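Long-range contacts in mannosyl-glycoprotein endo-beta-N-acetylglucosamidase-like domain-containing protein (Pseudomonas protegens, PDB 4KT3), which acts as a type VI secretion effector, probably hydrolysing the peptidoglycan glycan of rival bacteria, and is captured here in complex with its immunity protein: residues A[38-43]-A[70-75]; A[83-88]-A[116-121]; A[92-97]-A[107-112]; A[127-132]-A[139-144]. All blocks are in the same frame, centred on the assembly; numbering follows the deposited sequence.

Contact 1 of 4, residues A[38-43]-A[70-75]; sequences VTFVSK and SQYGTG
With chi1 at 176°, Phe40 swings its ring away from its own backbone N and off helix 35-54 onto the loop after helix 59-70, while Tyr72, with chi1 at -77°, keeps its ring beside its own N and brings CD1 and CE1 back to the helix. The two side chains cross at about a right angle, ring centroids 5.8 Å apart, and within this pair the Tyr72 backbone, more than its ring, lies against Phe40. Tyr72 CA stands over one face, 3.9 Å from the ring centroid and toward the rim, a CH-pi contact; Phe40 CD1 lies 3.4 Å from Tyr72 C. At the edge of the tyrosine ring, Val41 CG2 is 4.0 Å from Tyr72 CE1. The loop makes a type I' turn from Gln71 to Thr74. Ser70 OG accepts from Gly73 N at 2.9 Å, an ST motif, and also bonds Ala66 O; Thr74 OG1 donates to Gln71 O at 2.7 Å. Tyr72 OH bonds Arg174; Tyr72 packs on Asn96 of the putative lipoprotein chain, which the Thr74 backbone also bonds. Across the contact the chemistry is apolar and CH-pi; the polar ends of Ser70 and Tyr72 find partners in helices 59-70 and 160-174.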
# COMPACT_ATOMS: atom_id res chain seq x y z
N VAL A 38 -2.86 1.74 12.10
CA VAL A 38 -2.46 1.69 13.50
C VAL A 38 -2.41 0.25 13.98
O VAL A 38 -1.50 -0.15 14.69
CB VAL A 38 -3.42 2.53 14.40
CG1 VAL A 38 -3.17 2.27 15.89
CG2 VAL A 38 -3.26 4.02 14.10
N THR A 39 -3.39 -0.55 13.58
CA THR A 39 -3.44 -1.95 13.97
C THR A 39 -2.16 -2.68 13.51
O THR A 39 -1.56 -3.44 14.26
CB THR A 39 -4.71 -2.61 13.38
OG1 THR A 39 -5.88 -2.00 13.97
CG2 THR A 39 -4.75 -4.11 13.64
N PHE A 40 -1.76 -2.45 12.27
CA PHE A 40 -0.57 -3.07 11.73
C PHE A 40 0.68 -2.65 12.51
O PHE A 40 1.51 -3.50 12.91
CB PHE A 40 -0.41 -2.67 10.26
CG PHE A 40 0.86 -3.18 9.64
CD1 PHE A 40 0.96 -4.50 9.25
CD2 PHE A 40 1.94 -2.34 9.46
CE1 PHE A 40 2.12 -4.99 8.66
CE2 PHE A 40 3.12 -2.82 8.88
CZ PHE A 40 3.20 -4.14 8.48
N VAL A 41 0.82 -1.36 12.74
CA VAL A 41 2.00 -0.85 13.43
C VAL A 41 2.06 -1.39 14.87
O VAL A 41 3.10 -1.87 15.32
CB VAL A 41 2.03 0.68 13.36
CG1 VAL A 41 3.07 1.26 14.33
CG2 VAL A 41 2.28 1.13 11.91
N SER A 42 0.93 -1.37 15.57
CA SER A 42 0.89 -1.89 16.93
C SER A 42 1.21 -3.37 16.97
O SER A 42 1.87 -3.85 17.89
CB SER A 42 -0.48 -1.65 17.55
OG SER A 42 -0.66 -0.26 17.76
N LYS A 43 0.77 -4.11 15.96
CA LYS A 43 0.94 -5.55 15.96
C LYS A 43 2.41 -5.96 15.85
O LYS A 43 2.83 -6.91 16.48
CB LYS A 43 0.17 -6.18 14.80
CG LYS A 43 0.28 -7.71 14.74
CD LYS A 43 -0.76 -8.28 13.79
CE LYS A 43 -0.74 -9.79 13.81
NZ LYS A 43 -1.63 -10.36 12.76
N SER A 70 3.26 -4.45 2.19
CA SER A 70 2.09 -5.24 2.58
C SER A 70 0.78 -4.47 2.67
O SER A 70 -0.23 -5.04 3.07
CB SER A 70 2.35 -5.91 3.93
OG SER A 70 2.30 -5.00 5.01
N GLN A 71 0.81 -3.18 2.32
CA GLN A 71 -0.36 -2.31 2.45
C GLN A 71 -0.88 -2.39 3.90
O GLN A 71 -2.06 -2.65 4.17
CB GLN A 71 -1.45 -2.69 1.43
CG GLN A 71 -1.01 -2.48 -0.04
CD GLN A 71 0.03 -3.49 -0.51
OE1 GLN A 71 1.12 -3.13 -0.99
NE2 GLN A 71 -0.29 -4.76 -0.37
N TYR A 72 0.03 -2.14 4.82
CA TYR A 72 -0.25 -2.19 6.24
C TYR A 72 -0.93 -3.51 6.60
O TYR A 72 -1.91 -3.57 7.34
CB TYR A 72 -1.07 -0.98 6.68
CG TYR A 72 -0.28 0.32 6.82
CD1 TYR A 72 0.30 0.67 8.03
CD2 TYR A 72 -0.13 1.20 5.74
CE1 TYR A 72 1.01 1.85 8.18
CE2 TYR A 72 0.59 2.40 5.89
CZ TYR A 72 1.13 2.72 7.12
OH TYR A 72 1.83 3.89 7.33
N GLY A 73 -0.38 -4.59 6.05
CA GLY A 73 -0.80 -5.92 6.41
C GLY A 73 -2.07 -6.40 5.73
O GLY A 73 -2.57 -7.48 6.06
N THR A 74 -2.60 -5.62 4.79
CA THR A 74 -3.85 -5.98 4.13
C THR A 74 -3.70 -6.72 2.81
O THR A 74 -4.67 -7.29 2.30
CB THR A 74 -4.78 -4.77 3.95
OG1 THR A 74 -4.24 -3.84 2.99
CG2 THR A 74 -5.02 -4.07 5.28
N GLY A 75 -2.49 -6.73 2.24
CA GLY A 75 -2.28 -7.42 0.98
C GLY A 75 -2.30 -8.93 1.14
O GLY A 75 -1.97 -9.45 2.20

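Contact 2 of 4, residues A[83-88]-A[116-121]; sequences NYFSMH and KSAQSF
Phe85, Ser117 and Met87 bury most of the surface where a type I beta turn, Asn83 to Ser86, packs on helix 114-129 of a domain whose family belongs to the lysozyme clan. The CB of Phe85 is directed at the helix, and its ring meets three residues there: Ser117 OG at the edge in the ring plane, 3.5 Å from Phe85 CD1; Ala118 CA, 3.5 Å from Phe85 CE1; and Phe121 CB over one face toward the rim. The Phe85 and Phe121 planes are only 19° apart, yet the rings are slid aside and barely overlap. Ser117 holds OG between its own N and carbonyl carbon (chi1 78°), where it accepts from Tyr84 N at 3.2 Å (N-H...O 154°) and is bonded to Phe114 O. Met87, a selenomethionine, bends at chi2 and chi3, bringing SE to the edge of the Phe121 ring and CE to 3.6 Å from Ser120 OG, which is itself bonded to Pro92 O. Ser86 and His88 bond the putative lipoprotein chain. Asn83, whose ND2 also reaches Ala109 O, braces the turn: Met87 N donates to Asn83 OD1 at 3.0 Å, and Asn83 ND2 gives an in-plane N-H to Met87 O at 3.0 Å.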
# COMPACT_ATOMS: atom_id res chain seq x y z
N ASN A 83 4.43 -12.98 3.79
CA ASN A 83 5.56 -12.33 3.14
C ASN A 83 5.34 -10.83 3.18
O ASN A 83 4.78 -10.26 2.23
CB ASN A 83 5.71 -12.87 1.72
CG ASN A 83 6.92 -12.30 0.98
OD1 ASN A 83 7.60 -11.38 1.44
ND2 ASN A 83 7.17 -12.84 -0.21
N TYR A 84 5.78 -10.21 4.27
CA TYR A 84 5.49 -8.80 4.52
C TYR A 84 6.48 -7.86 3.84
O TYR A 84 6.37 -6.65 3.96
CB TYR A 84 5.39 -8.52 6.02
CG TYR A 84 4.13 -9.05 6.65
CD1 TYR A 84 4.02 -10.39 6.99
CD2 TYR A 84 3.06 -8.21 6.92
CE1 TYR A 84 2.85 -10.88 7.57
CE2 TYR A 84 1.91 -8.70 7.49
CZ TYR A 84 1.81 -10.04 7.81
OH TYR A 84 0.64 -10.52 8.38
N PHE A 85 7.43 -8.41 3.09
CA PHE A 85 8.40 -7.60 2.35
C PHE A 85 8.32 -7.88 0.85
O PHE A 85 9.18 -7.44 0.08
CB PHE A 85 9.81 -7.84 2.93
CG PHE A 85 9.95 -7.27 4.31
CD1 PHE A 85 9.50 -7.99 5.41
CD2 PHE A 85 10.44 -5.99 4.52
CE1 PHE A 85 9.55 -7.46 6.67
CE2 PHE A 85 10.52 -5.46 5.80
CZ PHE A 85 10.06 -6.20 6.87
N SER A 86 7.25 -8.58 0.47
CA SER A 86 7.00 -9.00 -0.92
C SER A 86 8.27 -9.47 -1.62
O SER A 86 8.55 -9.09 -2.77
CB SER A 86 6.32 -7.87 -1.71
OG SER A 86 5.08 -7.55 -1.12
N MSE A 87 9.02 -10.33 -0.93
CA MSE A 87 10.25 -10.89 -1.45
C MSE A 87 9.96 -11.84 -2.60
O MSE A 87 9.14 -12.74 -2.47
CB MSE A 87 10.95 -11.71 -0.37
CG MSE A 87 11.25 -10.95 0.90
SE MSE A 87 12.81 -9.81 0.74
CE MSE A 87 14.18 -11.19 0.71
N HIS A 88 10.68 -11.63 -3.70
CA HIS A 88 10.69 -12.58 -4.79
C HIS A 88 11.34 -13.88 -4.32
O HIS A 88 12.28 -13.89 -3.52
CB HIS A 88 11.49 -12.01 -5.97
CG HIS A 88 10.81 -10.86 -6.66
ND1 HIS A 88 11.41 -10.14 -7.68
CD2 HIS A 88 9.59 -10.31 -6.49
CE1 HIS A 88 10.59 -9.20 -8.10
NE2 HIS A 88 9.48 -9.28 -7.38
N LYS A 116 9.93 -14.15 10.19
CA LYS A 116 10.78 -14.84 9.23
C LYS A 116 10.92 -14.03 7.94
O LYS A 116 12.00 -14.01 7.37
CB LYS A 116 10.25 -16.24 8.91
CG LYS A 116 10.42 -17.22 10.04
CD LYS A 116 11.84 -17.71 10.16
CE LYS A 116 11.92 -18.73 11.30
NZ LYS A 116 13.14 -19.55 11.26
N SER A 117 9.86 -13.36 7.50
CA SER A 117 9.98 -12.57 6.28
C SER A 117 10.94 -11.40 6.50
O SER A 117 11.69 -11.03 5.58
CB SER A 117 8.60 -12.12 5.74
OG SER A 117 8.03 -11.02 6.44
N ALA A 118 10.93 -10.84 7.72
CA ALA A 118 11.83 -9.74 8.06
C ALA A 118 13.27 -10.24 8.13
O ALA A 118 14.20 -9.56 7.69
CB ALA A 118 11.41 -9.09 9.39
N GLN A 119 13.47 -11.42 8.71
CA GLN A 119 14.80 -12.03 8.77
C GLN A 119 15.32 -12.36 7.36
O GLN A 119 16.53 -12.29 7.09
CB GLN A 119 14.75 -13.28 9.66
CG GLN A 119 14.49 -12.96 11.13
CD GLN A 119 14.28 -14.17 12.00
OE1 GLN A 119 13.85 -15.22 11.55
NE2 GLN A 119 14.61 -14.02 13.27
N SER A 120 14.40 -12.70 6.46
CA SER A 120 14.76 -12.98 5.08
C SER A 120 15.26 -11.71 4.41
O SER A 120 16.32 -11.71 3.74
CB SER A 120 13.54 -13.52 4.34
OG SER A 120 13.89 -13.91 3.03
N PHE A 121 14.50 -10.63 4.57
CA PHE A 121 14.92 -9.32 4.09
C PHE A 121 16.31 -8.97 4.63
O PHE A 121 17.20 -8.56 3.87
CB PHE A 121 13.92 -8.22 4.50
CG PHE A 121 14.44 -6.85 4.25
CD1 PHE A 121 14.41 -6.30 2.98
CD2 PHE A 121 15.03 -6.13 5.26
CE1 PHE A 121 14.94 -5.05 2.73
CE2 PHE A 121 15.56 -4.88 5.02
CZ PHE A 121 15.51 -4.34 3.76

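Contact 3 of 4, residues A[92-97]-A[107-112]; sequences PLQIGA and KVAKFD
Lys110 shares its backbone between two neighbours of the facing segment: Ile95 N donates to Lys110 O at 2.8 Å, and Lys110 N donates to Gly96 O at 2.9 Å. The Lys110 side chain then runs extended along the partner backbone, where Gly96 has no side chain of its own. Its CB is 3.7 Å from Gly96 O, CG 3.7 Å from Gly96 C, CD 4.0 Å from Ala97 N and CE 4.0 Å from Ala97 O; NZ ends in a long, weak ion pair with Glu98. One residue further, Ala97 and Ala109 form an antiparallel non-hydrogen-bonded pair, and the Ala97 CA-H points to Val108 O. Gln94 crosses over on the alanine face, its OE1 resting against Ala109 CB while accepting from Ala91 N. At the other end the pairing gives way to side chains and solvent. Phe111 takes Pro92 O at its edge, in the ring plane, 3.4 Å from Phe111 CE1. Water 1 bridges the backbones, donating a hydrogen bond to Leu93 O and accepting one from Asp112 N. Ile95 crosses Asp112 obliquely, its CD1 3.5 Å from Asp112 OD1. The Ala109 backbone also bonds that of Met87. Two short antiparallel strands, 96-98 and 108-110, thus form a beta hairpin on an otherwise largely helical domain.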
# COMPACT_ATOMS: atom_id res chain seq x y z
N PRO A 92 15.96 -16.44 1.30
CA PRO A 92 16.36 -17.21 2.48
C PRO A 92 15.19 -17.38 3.43
O PRO A 92 14.35 -16.47 3.59
CB PRO A 92 17.44 -16.34 3.13
CG PRO A 92 17.93 -15.44 2.04
CD PRO A 92 16.76 -15.22 1.13
N LEU A 93 15.14 -18.56 4.06
CA LEU A 93 14.12 -18.91 5.06
C LEU A 93 12.74 -19.20 4.48
O LEU A 93 11.81 -19.49 5.23
CB LEU A 93 14.02 -17.86 6.19
CG LEU A 93 15.29 -17.55 6.98
CD1 LEU A 93 15.15 -16.23 7.74
CD2 LEU A 93 15.61 -18.70 7.94
N GLN A 94 12.58 -19.14 3.16
CA GLN A 94 11.25 -19.42 2.62
C GLN A 94 10.83 -20.87 2.86
O GLN A 94 11.68 -21.78 2.94
CB GLN A 94 11.17 -19.09 1.12
CG GLN A 94 11.81 -20.12 0.20
CD GLN A 94 11.63 -19.75 -1.26
OE1 GLN A 94 11.71 -18.58 -1.63
NE2 GLN A 94 11.36 -20.76 -2.09
N ILE A 95 9.52 -21.09 2.97
CA ILE A 95 8.98 -22.43 3.13
C ILE A 95 8.25 -22.88 1.86
O ILE A 95 7.74 -24.00 1.78
CB ILE A 95 8.03 -22.54 4.35
CG1 ILE A 95 6.82 -21.61 4.19
CG2 ILE A 95 8.78 -22.21 5.64
CD1 ILE A 95 5.73 -21.82 5.23
N GLY A 96 8.23 -22.01 0.86
CA GLY A 96 7.60 -22.30 -0.42
C GLY A 96 7.60 -21.05 -1.29
O GLY A 96 8.18 -20.03 -0.91
N ALA A 97 6.95 -21.14 -2.45
CA ALA A 97 6.88 -20.04 -3.41
C ALA A 97 5.63 -20.17 -4.26
O ALA A 97 5.15 -21.28 -4.50
CB ALA A 97 8.12 -20.05 -4.30
N LYS A 107 7.92 -15.58 -9.12
CA LYS A 107 7.28 -16.15 -7.95
C LYS A 107 7.63 -15.32 -6.73
O LYS A 107 8.68 -14.68 -6.69
CB LYS A 107 7.71 -17.60 -7.76
CG LYS A 107 7.25 -18.52 -8.88
CD LYS A 107 7.35 -19.97 -8.44
CE LYS A 107 7.05 -20.93 -9.57
NZ LYS A 107 7.19 -22.34 -9.11
N VAL A 108 6.73 -15.31 -5.75
CA VAL A 108 7.00 -14.70 -4.46
C VAL A 108 7.12 -15.77 -3.38
O VAL A 108 6.47 -16.82 -3.44
CB VAL A 108 5.94 -13.64 -4.05
CG1 VAL A 108 5.97 -12.45 -5.01
CG2 VAL A 108 4.55 -14.24 -4.01
N ALA A 109 7.95 -15.48 -2.40
CA ALA A 109 8.24 -16.42 -1.33
C ALA A 109 7.08 -16.54 -0.34
O ALA A 109 6.29 -15.61 -0.16
CB ALA A 109 9.47 -15.97 -0.60
N LYS A 110 7.02 -17.70 0.30
CA LYS A 110 6.14 -17.93 1.45
C LYS A 110 7.02 -18.10 2.68
O LYS A 110 8.11 -18.69 2.58
CB LYS A 110 5.32 -19.20 1.27
CG LYS A 110 4.54 -19.30 -0.02
CD LYS A 110 3.74 -20.60 -0.06
CE LYS A 110 2.84 -20.65 -1.29
NZ LYS A 110 1.90 -21.80 -1.24
N PHE A 111 6.56 -17.61 3.83
CA PHE A 111 7.27 -17.73 5.10
C PHE A 111 6.37 -18.26 6.22
O PHE A 111 5.14 -18.28 6.11
CB PHE A 111 7.84 -16.38 5.52
CG PHE A 111 8.81 -15.81 4.54
CD1 PHE A 111 10.13 -16.25 4.54
CD2 PHE A 111 8.42 -14.87 3.61
CE1 PHE A 111 11.02 -15.76 3.63
CE2 PHE A 111 9.32 -14.37 2.70
CZ PHE A 111 10.62 -14.82 2.71
N ASP A 112 7.00 -18.62 7.34
CA ASP A 112 6.27 -19.07 8.53
C ASP A 112 5.59 -17.93 9.29
O ASP A 112 4.63 -18.16 10.03
CB ASP A 112 7.21 -19.80 9.49
CG ASP A 112 7.44 -21.25 9.12
OD1 ASP A 112 6.51 -21.92 8.65
OD2 ASP A 112 8.58 -21.72 9.34
O HOH W 1 9.83 -19.07 7.17

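Contact 4 of 4, residues A[127-132]-A[139-144]; sequences TAVRGQ and AQALVR
Arg144 NH2 donates to two waters that reach across to 127-132: water 3, 2.7 Å from NH2, donates in turn to Ala128 O, and water 4, 2.8 Å from NH2, gives a weak bond to Gln132 OE1. Two consecutive helices of the lysozyme-clan domain meet here: helix 114-129 ends in a type II beta turn, Val129 to Gln132, and helix 135-144 packs back against it. Water 2 also donates to Ala128 O and, at 2.9 Å, to Ala141 O, so the two carbonyls are linked through solvent. The guanidinium folds back on its own helix, one face over Ala141 CA toward the rim, helped by a bend at chi3 (-47°). Its edge meets the Gln132 amide without bonding it: Gln132 NE2 is 4.0 Å from Arg144 NH2, near the guanidinium plane, and the two planes lie 66° apart. Beneath the waters the contact is apolar. The Gln132 chain, bent at chi2 (-73°), lays CG 3.8 Å from Ala141 CB. The turn is tied to helix 35-54 by Arg130 NH2, bonded to Gln54 O, and Leu142 packs on Leu164 of helix 160-174. On the buried side, Val129 CG1 meets Leu142 CD1 at 3.8 Å.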
# COMPACT_ATOMS: atom_id res chain seq x y z
N THR A 127 23.04 -6.17 4.72
CA THR A 127 24.37 -5.60 4.68
C THR A 127 24.33 -4.35 3.81
O THR A 127 24.97 -3.35 4.11
CB THR A 127 25.38 -6.65 4.18
OG1 THR A 127 25.43 -7.73 5.11
CG2 THR A 127 26.77 -6.07 4.05
N ALA A 128 23.51 -4.38 2.77
CA ALA A 128 23.38 -3.24 1.88
C ALA A 128 22.70 -2.01 2.52
O ALA A 128 23.06 -0.87 2.21
CB ALA A 128 22.66 -3.64 0.60
N VAL A 129 21.75 -2.22 3.41
CA VAL A 129 21.03 -1.10 4.02
C VAL A 129 21.50 -0.75 5.43
O VAL A 129 21.01 0.20 6.02
CB VAL A 129 19.51 -1.33 4.08
CG1 VAL A 129 18.94 -1.51 2.68
CG2 VAL A 129 19.18 -2.52 4.98
N ARG A 130 22.44 -1.51 5.98
CA ARG A 130 22.74 -1.30 7.38
C ARG A 130 23.33 0.09 7.65
O ARG A 130 24.11 0.63 6.87
CB ARG A 130 23.61 -2.42 7.95
CG ARG A 130 24.96 -2.55 7.36
CD ARG A 130 25.85 -3.51 8.19
NE ARG A 130 25.91 -3.07 9.57
CZ ARG A 130 25.25 -3.61 10.60
NH1 ARG A 130 25.38 -3.09 11.81
NH2 ARG A 130 24.48 -4.68 10.44
N GLY A 131 22.89 0.66 8.76
CA GLY A 131 23.33 1.97 9.20
C GLY A 131 22.74 3.13 8.42
O GLY A 131 23.12 4.28 8.66
N GLN A 132 21.84 2.86 7.48
CA GLN A 132 21.24 3.93 6.69
C GLN A 132 20.01 4.41 7.45
O GLN A 132 18.88 4.03 7.14
CB GLN A 132 20.86 3.42 5.30
CG GLN A 132 22.03 2.82 4.55
CD GLN A 132 23.01 3.86 4.05
OE1 GLN A 132 22.74 5.06 4.06
NE2 GLN A 132 24.16 3.40 3.59
N ALA A 139 15.97 4.58 1.76
CA ALA A 139 15.28 4.26 0.52
C ALA A 139 16.28 4.21 -0.63
O ALA A 139 16.21 3.34 -1.50
CB ALA A 139 14.20 5.28 0.24
N GLN A 140 17.23 5.13 -0.64
CA GLN A 140 18.24 5.15 -1.69
C GLN A 140 19.12 3.89 -1.66
O GLN A 140 19.47 3.35 -2.71
CB GLN A 140 19.08 6.42 -1.61
CG GLN A 140 18.28 7.68 -1.96
CD GLN A 140 18.86 8.95 -1.34
OE1 GLN A 140 19.84 8.90 -0.59
NE2 GLN A 140 18.23 10.09 -1.64
N ALA A 141 19.44 3.40 -0.47
CA ALA A 141 20.24 2.19 -0.34
C ALA A 141 19.44 0.98 -0.82
O ALA A 141 19.99 0.03 -1.38
CB ALA A 141 20.69 2.00 1.10
N LEU A 142 18.13 1.02 -0.59
CA LEU A 142 17.23 -0.04 -1.02
C LEU A 142 17.32 -0.19 -2.54
O LEU A 142 17.41 -1.30 -3.07
CB LEU A 142 15.80 0.32 -0.62
CG LEU A 142 14.88 -0.76 -0.08
CD1 LEU A 142 15.58 -1.68 0.90
CD2 LEU A 142 13.69 -0.08 0.57
N VAL A 143 17.30 0.93 -3.23
CA VAL A 143 17.43 0.92 -4.69
C VAL A 143 18.81 0.45 -5.15
O VAL A 143 18.92 -0.31 -6.10
CB VAL A 143 17.15 2.31 -5.27
CG1 VAL A 143 17.49 2.34 -6.75
CG2 VAL A 143 15.68 2.66 -5.05
N ARG A 144 19.86 0.92 -4.49
CA ARG A 144 21.22 0.53 -4.86
C ARG A 144 21.42 -0.97 -4.72
O ARG A 144 22.15 -1.59 -5.52
CB ARG A 144 22.23 1.27 -3.98
CG ARG A 144 22.70 2.58 -4.56
CD ARG A 144 24.03 3.04 -3.96
NE ARG A 144 24.03 2.94 -2.51
CZ ARG A 144 23.44 3.81 -1.68
NH1 ARG A 144 22.78 4.86 -2.15
NH2 ARG A 144 23.51 3.61 -0.37
O HOH W 2 22.85 -0.43 -1.01
O HOH W 3 24.29 1.04 0.17
O HOH W 4 22.10 5.54 1.10

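How the contacts relate
Contact 2 is the hub. Tyr84 packs on contact 1, its CD2 3.8 Å from both Phe40 CE1 and Ser70 OG. Contact 3, whose centre is 8 Å from that of contact 2, is tied to it by hydrogen bonds and by the Phe111 ring, with Phe111 CD2 3.5 Å from Ser117 CB and Phe111 CZ 3.4 Å from Ser120 OG. Phe121 carries the packing on to contact 4 along helix 114-129, its CE1 3.9 Å from Leu142 CD1. Contacts 1 and 4 lie on opposite sides of the chain's centre, about 23 Å apart between centres. The putative lipoprotein, presumably the immunity partner, touches contacts 1 and 2 and neither 3 nor 4.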